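Local structure of universal stress protein (Archaeoglobus fulgidus, 6HCD) at residues Val54-Val59 with Ser85-Glu90; Arg101-Glu104 with Val110-Ala113; Ser35-Arg40 with Gly124-Ser129. The protein is of unproven function but belongs to the universal stress protein A family, whose members are generally linked to survival under stress and often bind nucleotides. All blocks are in the same frame, centred on the assembly; numbering follows the deposited sequence.

Contact 1: Val54-Val59 with Ser85-Glu90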
loop_
_atom_site.group_PDB
_atom_site.type_symbol
_atom_site.label_atom_id
_atom_site.label_comp_id
_atom_site.label_asym_id
_atom_site.label_seq_id
_atom_site.Cartn_x
_atom_site.Cartn_y
_atom_site.Cartn_z
ATOM N N VAL A 54 -5.042 -12.981 -11.825
ATOM C CA VAL A 54 -3.890 -12.471 -12.570
ATOM C C VAL A 54 -2.627 -13.117 -12.005
ATOM O O VAL A 54 -2.625 -13.607 -10.872
ATOM C CB VAL A 54 -3.822 -10.932 -12.519
ATOM C CG1 VAL A 54 -5.122 -10.296 -13.003
ATOM C CG2 VAL A 54 -3.487 -10.427 -11.126
ATOM N N PRO A 55 -1.529 -13.158 -12.785
ATOM C CA PRO A 55 -0.262 -13.680 -12.286
ATOM C C PRO A 55 0.463 -12.675 -11.379
ATOM O O PRO A 55 0.156 -11.455 -11.393
ATOM C CB PRO A 55 0.551 -13.933 -13.563
ATOM C CG PRO A 55 0.007 -12.937 -14.569
ATOM C CD PRO A 55 -1.448 -12.730 -14.192
ATOM N N VAL A 56 1.420 -13.208 -10.609
ATOM C CA VAL A 56 2.324 -12.418 -9.806
ATOM C C VAL A 56 3.678 -12.346 -10.522
ATOM O O VAL A 56 4.266 -13.369 -10.835
ATOM C CB VAL A 56 2.482 -13.003 -8.389
ATOM C CG1 VAL A 56 3.448 -12.181 -7.559
ATOM C CG2 VAL A 56 1.136 -13.133 -7.679
ATOM N N TYR A 57 4.181 -11.130 -10.735
ATOM C CA TYR A 57 5.541 -10.915 -11.212
ATOM C C TYR A 57 6.412 -10.549 -10.011
ATOM O O TYR A 57 6.212 -9.507 -9.413
ATOM C CB TYR A 57 5.600 -9.787 -12.243
ATOM C CG TYR A 57 4.994 -10.077 -13.591
ATOM C CD1 TYR A 57 4.313 -11.257 -13.865
ATOM C CD2 TYR A 57 5.062 -9.117 -14.595
ATOM C CE1 TYR A 57 3.743 -11.491 -15.109
ATOM C CE2 TYR A 57 4.492 -9.333 -15.839
ATOM C CZ TYR A 57 3.829 -10.521 -16.094
ATOM O OH TYR A 57 3.280 -10.738 -17.318
ATOM N N VAL A 58 7.364 -11.426 -9.673
ATOM C CA VAL A 58 8.243 -11.209 -8.554
ATOM C C VAL A 58 9.517 -10.548 -9.081
ATOM O O VAL A 58 10.165 -11.098 -9.981
ATOM C CB VAL A 58 8.585 -12.525 -7.827
ATOM C CG1 VAL A 58 9.376 -12.255 -6.576
ATOM C CG2 VAL A 58 7.362 -13.353 -7.491
ATOM N N VAL A 59 9.884 -9.400 -8.500
ATOM C CA VAL A 59 11.035 -8.643 -8.996
ATOM C C VAL A 59 12.074 -8.467 -7.892
ATOM O O VAL A 59 11.739 -8.351 -6.688
ATOM C CB VAL A 59 10.630 -7.281 -9.568
ATOM C CG1 VAL A 59 9.650 -7.469 -10.706
ATOM C CG2 VAL A 59 10.051 -6.360 -8.504
ATOM N N SER A 85 8.055 -20.127 -5.927
ATOM C CA SER A 85 7.576 -21.376 -5.345
ATOM C C SER A 85 6.523 -21.074 -4.265
ATOM O O SER A 85 5.516 -21.756 -4.175
ATOM C CB SER A 85 8.729 -22.249 -4.863
ATOM O OG SER A 85 9.173 -21.870 -3.571
ATOM N N ILE A 86 6.725 -20.015 -3.479
ATOM C CA ILE A 86 5.755 -19.591 -2.460
ATOM C C ILE A 86 4.430 -19.199 -3.142
ATOM O O ILE A 86 3.358 -19.597 -2.713
ATOM C CB ILE A 86 6.321 -18.449 -1.586
ATOM C CG1 ILE A 86 7.534 -18.885 -0.751
ATOM C CG2 ILE A 86 5.240 -17.848 -0.713
ATOM C CD1 ILE A 86 7.233 -19.888 0.320
ATOM N N ILE A 87 4.519 -18.421 -4.220
ATOM C CA ILE A 87 3.339 -17.944 -4.962
ATOM C C ILE A 87 2.514 -19.151 -5.429
ATOM O O ILE A 87 1.299 -19.173 -5.282
ATOM C CB ILE A 87 3.770 -17.039 -6.127
ATOM C CG1 ILE A 87 4.428 -15.746 -5.628
ATOM C CG2 ILE A 87 2.606 -16.729 -7.037
ATOM C CD1 ILE A 87 3.548 -14.909 -4.708
ATOM N N ARG A 88 3.188 -20.144 -6.010
ATOM C CA ARG A 88 2.535 -21.332 -6.572
ATOM C C ARG A 88 1.921 -22.182 -5.453
ATOM O O ARG A 88 0.795 -22.661 -5.594
ATOM C CB ARG A 88 3.538 -22.136 -7.408
ATOM C CG ARG A 88 3.936 -21.473 -8.718
ATOM C CD ARG A 88 5.076 -22.237 -9.365
ATOM N NE ARG A 88 5.607 -21.631 -10.566
ATOM C CZ ARG A 88 6.620 -22.138 -11.244
ATOM N NH1 ARG A 88 7.201 -21.426 -12.192
ATOM N NH2 ARG A 88 7.068 -23.351 -10.953
ATOM N N LYS A 89 2.644 -22.350 -4.338
ATOM C CA LYS A 89 2.127 -23.068 -3.176
ATOM C C LYS A 89 0.844 -22.393 -2.657
ATOM O O LYS A 89 -0.052 -23.069 -2.168
ATOM C CB LYS A 89 3.201 -23.157 -2.086
ATOM C CG LYS A 89 2.818 -23.952 -0.842
ATOM C CD LYS A 89 2.431 -23.090 0.349
ATOM C CE LYS A 89 3.615 -22.628 1.170
ATOM N NZ LYS A 89 3.317 -21.361 1.878
ATOM N N GLU A 90 0.751 -21.064 -2.777
ATOM C CA GLU A 90 -0.435 -20.307 -2.340
ATOM C C GLU A 90 -1.525 -20.281 -3.427
ATOM O O GLU A 90 -2.509 -19.541 -3.299
ATOM C CB GLU A 90 -0.027 -18.883 -1.943
ATOM C CG GLU A 90 0.817 -18.842 -0.678
ATOM C CD GLU A 90 0.073 -19.263 0.582
ATOM O OE1 GLU A 90 -1.064 -18.792 0.759
ATOM O OE2 GLU A 90 0.632 -20.057 1.379
#
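Ile87 of helix 70-89 meets Val56 and Val58 of strand 56-62 with carbon against carbon, the two elements coming as near as 7.4 Å between the CA atoms of Val56 and Ile87. Both valines and the isoleucine start out toward the opposite segment, and the side chains of Val56 and Ile87 cross obliquely, each offering two branches to the other. Val56 CG2 rests 3.9 Å from Ile87 CG2, while the other methyl, Val56 CG1, lies 3.9 Å from Ile87 CD1. Two isoleucine torsions account for this double fit: with CG2 opposite the backbone N (chi1 -65°) the gamma methyl is sent to Val56 CG2, and chi2 of -58° carries CD1 to Val56 CG1. Val58, two residues further along the strand, adds a looser touch, its CG2 4.2 Å from Ile87 CG1. Every contributing residue is buried, and the 117 Å² covered between the segments, both sides summed, is wholly apolar in its side-chain contacts.

Neighbours enclose the same cluster. Val56 also packs on Val29 of strand 27-30 and on Ala49 of helix 36-52, so the residue that meets Ile87 joins two strands and two helices. Leu42 of helix 36-52 touches Ile87, and Val58 packs on Leu80, Ala83 and Val84, earlier in helix 70-89.

Branched aliphatic residues of a parallel strand packed against the following helix are characteristic of a beta-alpha-beta crossover, here the unit of strand 56-62, helix 70-89 and strand 94-100 in the alpha/beta fold of this family.

Contact 2: Arg101-Glu104 with Val110-Ala113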
loop_
_atom_site.group_PDB
_atom_site.type_symbol
_atom_site.label_atom_id
_atom_site.label_comp_id
_atom_site.label_asym_id
_atom_site.label_seq_id
_atom_site.Cartn_x
_atom_site.Cartn_y
_atom_site.Cartn_z
ATOM N N ARG A 101 19.506 -3.244 -14.695
ATOM C CA ARG A 101 19.129 -2.242 -15.690
ATOM C C ARG A 101 19.832 -0.899 -15.427
ATOM O O ARG A 101 19.453 0.126 -16.010
ATOM C CB ARG A 101 17.607 -2.042 -15.643
ATOM C CG ARG A 101 16.806 -3.329 -15.733
ATOM C CD ARG A 101 15.443 -3.140 -16.371
ATOM N NE ARG A 101 14.550 -2.319 -15.571
ATOM C CZ ARG A 101 13.275 -2.079 -15.869
ATOM N NH1 ARG A 101 12.797 -2.487 -17.033
ATOM N NH2 ARG A 101 12.495 -1.437 -15.004
ATOM N N GLY A 102 20.853 -0.905 -14.564
ATOM C CA GLY A 102 21.622 0.293 -14.236
ATOM C C GLY A 102 20.834 1.322 -13.439
ATOM O O GLY A 102 21.185 2.481 -13.451
ATOM N N LYS A 103 19.790 0.897 -12.716
ATOM C CA LYS A 103 18.954 1.809 -11.926
ATOM C C LYS A 103 19.065 1.475 -10.439
ATOM O O LYS A 103 19.480 0.373 -10.071
ATOM C CB LYS A 103 17.494 1.691 -12.369
ATOM C CG LYS A 103 17.223 2.168 -13.785
ATOM C CD LYS A 103 15.770 2.020 -14.198
ATOM C CE LYS A 103 15.487 2.601 -15.564
ATOM N NZ LYS A 103 14.079 2.361 -15.959
ATOM N N GLU A 104 18.690 2.442 -9.599
ATOM C CA GLU A 104 18.514 2.194 -8.173
ATOM C C GLU A 104 17.249 1.357 -7.999
ATOM O O GLU A 104 16.289 1.529 -8.755
ATOM C CB GLU A 104 18.401 3.510 -7.401
ATOM C CG GLU A 104 19.602 4.437 -7.534
ATOM C CD GLU A 104 20.882 3.958 -6.870
ATOM O OE1 GLU A 104 20.826 3.005 -6.057
ATOM O OE2 GLU A 104 21.940 4.548 -7.160
ATOM N N VAL A 110 9.504 0.767 -9.692
ATOM C CA VAL A 110 8.429 1.682 -10.092
ATOM C C VAL A 110 8.281 1.671 -11.622
ATOM O O VAL A 110 7.163 1.579 -12.155
ATOM C CB VAL A 110 8.701 3.091 -9.517
ATOM C CG1 VAL A 110 8.054 4.204 -10.322
ATOM C CG2 VAL A 110 8.303 3.162 -8.038
ATOM N N ASP A 111 9.409 1.728 -12.335
ATOM C CA ASP A 111 9.390 1.728 -13.798
ATOM C C ASP A 111 8.877 0.381 -14.323
ATOM O O ASP A 111 8.089 0.347 -15.246
ATOM C CB ASP A 111 10.773 2.050 -14.367
ATOM C CG ASP A 111 11.188 3.492 -14.151
ATOM O OD1 ASP A 111 10.326 4.304 -13.750
ATOM O OD2 ASP A 111 12.371 3.778 -14.362
ATOM N N PHE A 112 9.335 -0.727 -13.723
ATOM C CA PHE A 112 8.881 -2.058 -14.100
ATOM C C PHE A 112 7.352 -2.158 -13.982
ATOM O O PHE A 112 6.691 -2.664 -14.895
ATOM C CB PHE A 112 9.533 -3.142 -13.234
ATOM C CG PHE A 112 9.115 -4.536 -13.619
ATOM C CD1 PHE A 112 9.678 -5.158 -14.721
ATOM C CD2 PHE A 112 8.126 -5.211 -12.916
ATOM C CE1 PHE A 112 9.283 -6.430 -15.093
ATOM C CE2 PHE A 112 7.739 -6.491 -13.283
ATOM C CZ PHE A 112 8.301 -7.088 -14.386
ATOM N N ALA A 113 6.805 -1.694 -12.848
ATOM C CA ALA A 113 5.368 -1.733 -12.592
ATOM C C ALA A 113 4.606 -0.960 -13.682
ATOM O O ALA A 113 3.565 -1.407 -14.133
ATOM C CB ALA A 113 5.073 -1.182 -11.222
#
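Lys103 reaches from the loop to Asp111 on helix 105-115, its NZ giving a hydrogen bond of 2.7 Å to Asp111 OD2 within a salt bridge. The lysine chain is extended beyond CG, which carries the ammonium across to the helix, and the carboxylate oxygen is met on its anti side, 17° out of the carboxylate plane. This pair, both of its residues partly exposed, makes up the solvent side of the contact.

The packed part is the end of Arg101 against Phe112, the one buried residue of the four that touch. Arg101 NH2 comes within 3.8 Å of Phe112 CB, and it lies 3.5 Å from Phe112 N. Since both nitrogens are donors, the latter approach is packing at the guanidinium edge and not a bond. A bend at chi3 (-66°) turns the end of the arginine toward the helix, where its polar partners lie beyond the two segments: NE pairs with Asp108 and NH1 with Glu115, both in salt bridges. The Phe112 ring itself meets that of His97.

Arg101 NH2 stays 5.3 Å from Asp111 OD2, opposite charges that do not touch. The chemistry therefore implies separate ionic ties from loop to helix: Lys103 engages Asp111, while Arg101 engages Asp108 and Glu115, so the acidic side chains of the helix compensate both positive charges and hold the loop by complementary charge.

Contact 3: Ser35-Arg40 with Gly124-Ser129; sequences SDRAER and GIRKRS
Arg37, the second residue of helix 36-52, spans to Gly124, Ile125 and Arg126, so that the first turn of this helix meets the end of strand 120-128. The helix start is set by Ser35, the N-cap, whose OG accepts from Ala38 N at 3.0 Å. At Arg37, CG lies opposite the backbone N (chi1 -177°) and the chain runs out to a bend at chi3 (80°), which brings the guanidinium alongside Arg126. CD of Arg37 passes 3.4 Å from Ile125 O, and its NE is 3.9 Å from Gly124 C. Arg126 CG lies over one guanidinium face, 3.8 Å from Arg37 NH1. The two guanidinium planes are 26° apart, yet the groups are displaced, with Arg37 NH2 5.2 Å from Arg126 NE. A CB on Gly124 would lie 2.9 Å from Arg37 NE, a clash, so the arginine passes where a side chain would stand. An alanine here removes the guanidinium, which would probably leave Arg126 CG without the flat group it packs on and open a gap beside Gly124. Further along, Arg40 NE forms a salt bridge with Lys155 OXT at the chain end.

Ile125 and Lys127 also pack on Leu145 of the second subunit. An unidentified ligand, probably from the crystallisation liquor, is hydrogen-bonded to Gly124 O. The segments thus meet by van der Waals contact of an arginine with backbone and aliphatic carbon, two like charges lying near each other without touching.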
loop_
_atom_site.group_PDB
_atom_site.type_symbol
_atom_site.label_atom_id
_atom_site.label_comp_id
_atom_site.label_asym_id
_atom_site.label_seq_id
_atom_site.Cartn_x
_atom_site.Cartn_y
_atom_site.Cartn_z
ATOM N N SER A 35 13.215 -14.303 3.707
ATOM C CA SER A 35 12.949 -13.857 5.068
ATOM C C SER A 35 11.477 -14.114 5.380
ATOM O O SER A 35 10.657 -14.291 4.454
ATOM C CB SER A 35 13.298 -12.394 5.251
ATOM O OG SER A 35 12.427 -11.559 4.490
ATOM N N ASP A 36 11.161 -14.140 6.681
ATOM C CA ASP A 36 9.795 -14.264 7.164
ATOM C C ASP A 36 8.964 -13.111 6.591
ATOM O O ASP A 36 7.824 -13.329 6.187
ATOM C CB ASP A 36 9.744 -14.358 8.697
ATOM C CG ASP A 36 10.325 -15.653 9.272
ATOM O OD1 ASP A 36 10.923 -16.448 8.505
ATOM O OD2 ASP A 36 10.187 -15.866 10.493
ATOM N N ARG A 37 9.526 -11.899 6.544
ATOM C CA ARG A 37 8.808 -10.745 6.001
ATOM C C ARG A 37 8.478 -10.975 4.520
ATOM O O ARG A 37 7.340 -10.733 4.083
ATOM C CB ARG A 37 9.577 -9.426 6.173
ATOM C CG ARG A 37 8.780 -8.226 5.675
ATOM C CD ARG A 37 9.303 -6.844 6.055
ATOM N NE ARG A 37 10.399 -6.437 5.184
ATOM C CZ ARG A 37 11.669 -6.266 5.580
ATOM N NH1 ARG A 37 12.585 -5.883 4.709
ATOM N NH2 ARG A 37 12.022 -6.517 6.830
ATOM N N ALA A 38 9.476 -11.413 3.744
ATOM C CA ALA A 38 9.290 -11.648 2.320
ATOM C C ALA A 38 8.154 -12.658 2.111
ATOM O O ALA A 38 7.316 -12.475 1.247
ATOM C CB ALA A 38 10.585 -12.099 1.687
ATOM N N GLU A 39 8.111 -13.697 2.951
ATOM C CA GLU A 39 7.065 -14.718 2.873
ATOM C C GLU A 39 5.679 -14.092 3.069
ATOM O O GLU A 39 4.750 -14.458 2.358
ATOM C CB GLU A 39 7.247 -15.802 3.939
ATOM C CG GLU A 39 8.363 -16.775 3.682
ATOM C CD GLU A 39 8.515 -17.811 4.784
ATOM O OE1 GLU A 39 7.879 -17.662 5.847
ATOM O OE2 GLU A 39 9.278 -18.768 4.586
ATOM N N ARG A 40 5.536 -13.191 4.043
ATOM C CA ARG A 40 4.251 -12.546 4.340
ATOM C C ARG A 40 3.841 -11.664 3.156
ATOM O O ARG A 40 2.650 -11.632 2.785
ATOM C CB ARG A 40 4.313 -11.724 5.631
ATOM C CG ARG A 40 4.409 -12.553 6.902
ATOM C CD ARG A 40 4.321 -11.719 8.171
ATOM N NE ARG A 40 5.374 -10.715 8.267
ATOM C CZ ARG A 40 6.542 -10.884 8.880
ATOM N NH1 ARG A 40 6.873 -12.056 9.407
ATOM N NH2 ARG A 40 7.371 -9.856 8.981
ATOM N N GLY A 124 7.454 -5.081 1.192
ATOM C CA GLY A 124 7.655 -5.196 2.624
ATOM C C GLY A 124 8.203 -3.903 3.222
ATOM O O GLY A 124 8.966 -3.174 2.599
ATOM N N ILE A 125 7.761 -3.619 4.440
ATOM C CA ILE A 125 8.121 -2.452 5.239
ATOM C C ILE A 125 8.854 -2.955 6.479
ATOM O O ILE A 125 8.338 -3.822 7.139
ATOM C CB ILE A 125 6.847 -1.709 5.705
ATOM C CG1 ILE A 125 5.962 -1.267 4.547
ATOM C CG2 ILE A 125 7.176 -0.546 6.623
ATOM C CD1 ILE A 125 6.684 -0.505 3.508
ATOM N N ARG A 126 9.968 -2.297 6.822
ATOM C CA ARG A 126 10.862 -2.755 7.876
ATOM C C ARG A 126 10.241 -2.483 9.248
ATOM O O ARG A 126 10.500 -3.214 10.213
ATOM C CB ARG A 126 12.226 -2.075 7.733
ATOM C CG ARG A 126 13.144 -2.718 6.704
ATOM C CD ARG A 126 14.601 -2.326 6.897
ATOM N NE ARG A 126 15.098 -2.603 8.247
ATOM C CZ ARG A 126 16.144 -2.006 8.810
ATOM N NH1 ARG A 126 16.866 -1.146 8.113
ATOM N NH2 ARG A 126 16.457 -2.261 10.068
ATOM N N LYS A 127 9.449 -1.410 9.319
ATOM C CA LYS A 127 8.679 -1.020 10.505
ATOM C C LYS A 127 9.575 -0.446 11.622
ATOM O O LYS A 127 9.373 0.706 12.011
ATOM C CB LYS A 127 7.824 -2.182 11.021
ATOM C CG LYS A 127 6.756 -1.793 12.036
ATOM C CD LYS A 127 5.554 -1.086 11.466
ATOM C CE LYS A 127 4.316 -1.254 12.325
ATOM N NZ LYS A 127 4.498 -0.684 13.681
ATOM N N ARG A 128 10.506 -1.226 12.190
ATOM C CA ARG A 128 11.275 -0.771 13.359
ATOM C C ARG A 128 12.772 -0.906 13.079
ATOM O O ARG A 128 13.211 -1.878 12.479
ATOM C CB ARG A 128 10.897 -1.554 14.624
ATOM C CG ARG A 128 9.461 -1.329 15.066
ATOM C CD ARG A 128 9.319 -0.841 16.486
ATOM N NE ARG A 128 7.931 -0.506 16.790
ATOM C CZ ARG A 128 7.512 0.669 17.250
ATOM N NH1 ARG A 128 8.373 1.646 17.468
ATOM N NH2 ARG A 128 6.228 0.871 17.495
ATOM N N SER A 129 13.546 0.085 13.534
ATOM C CA SER A 129 14.990 0.029 13.499
ATOM C C SER A 129 15.477 -0.791 14.693
ATOM O O SER A 129 14.708 -1.052 15.625
ATOM C CB SER A 129 15.577 1.427 13.502
ATOM O OG SER A 129 15.550 1.995 14.798
#

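Overall arrangement
Contact 3 joins segments 84 residues apart, and contacts 1 and 2 both fall within that span, contact 1 closing before contact 2 opens. The centres of contacts 1 and 2 are about 20 Å apart, yet they touch: Val59 CG1 is 3.4 Å from Phe112 CE2, and Tyr57 CD2 is 3.8 Å from Phe112 CZ. Contacts 1 and 3 have centres about 18 Å apart and share one sheet through strands 56-62 and 120-128. Contacts 2 and 3 do not touch, their nearest atoms being about 12 Å apart. Contact 1 joins a helix to the sheet, contact 3 a helix start to a strand end, and contact 2 the loop after strand 94-100 to the next helix, all within one alpha/beta domain.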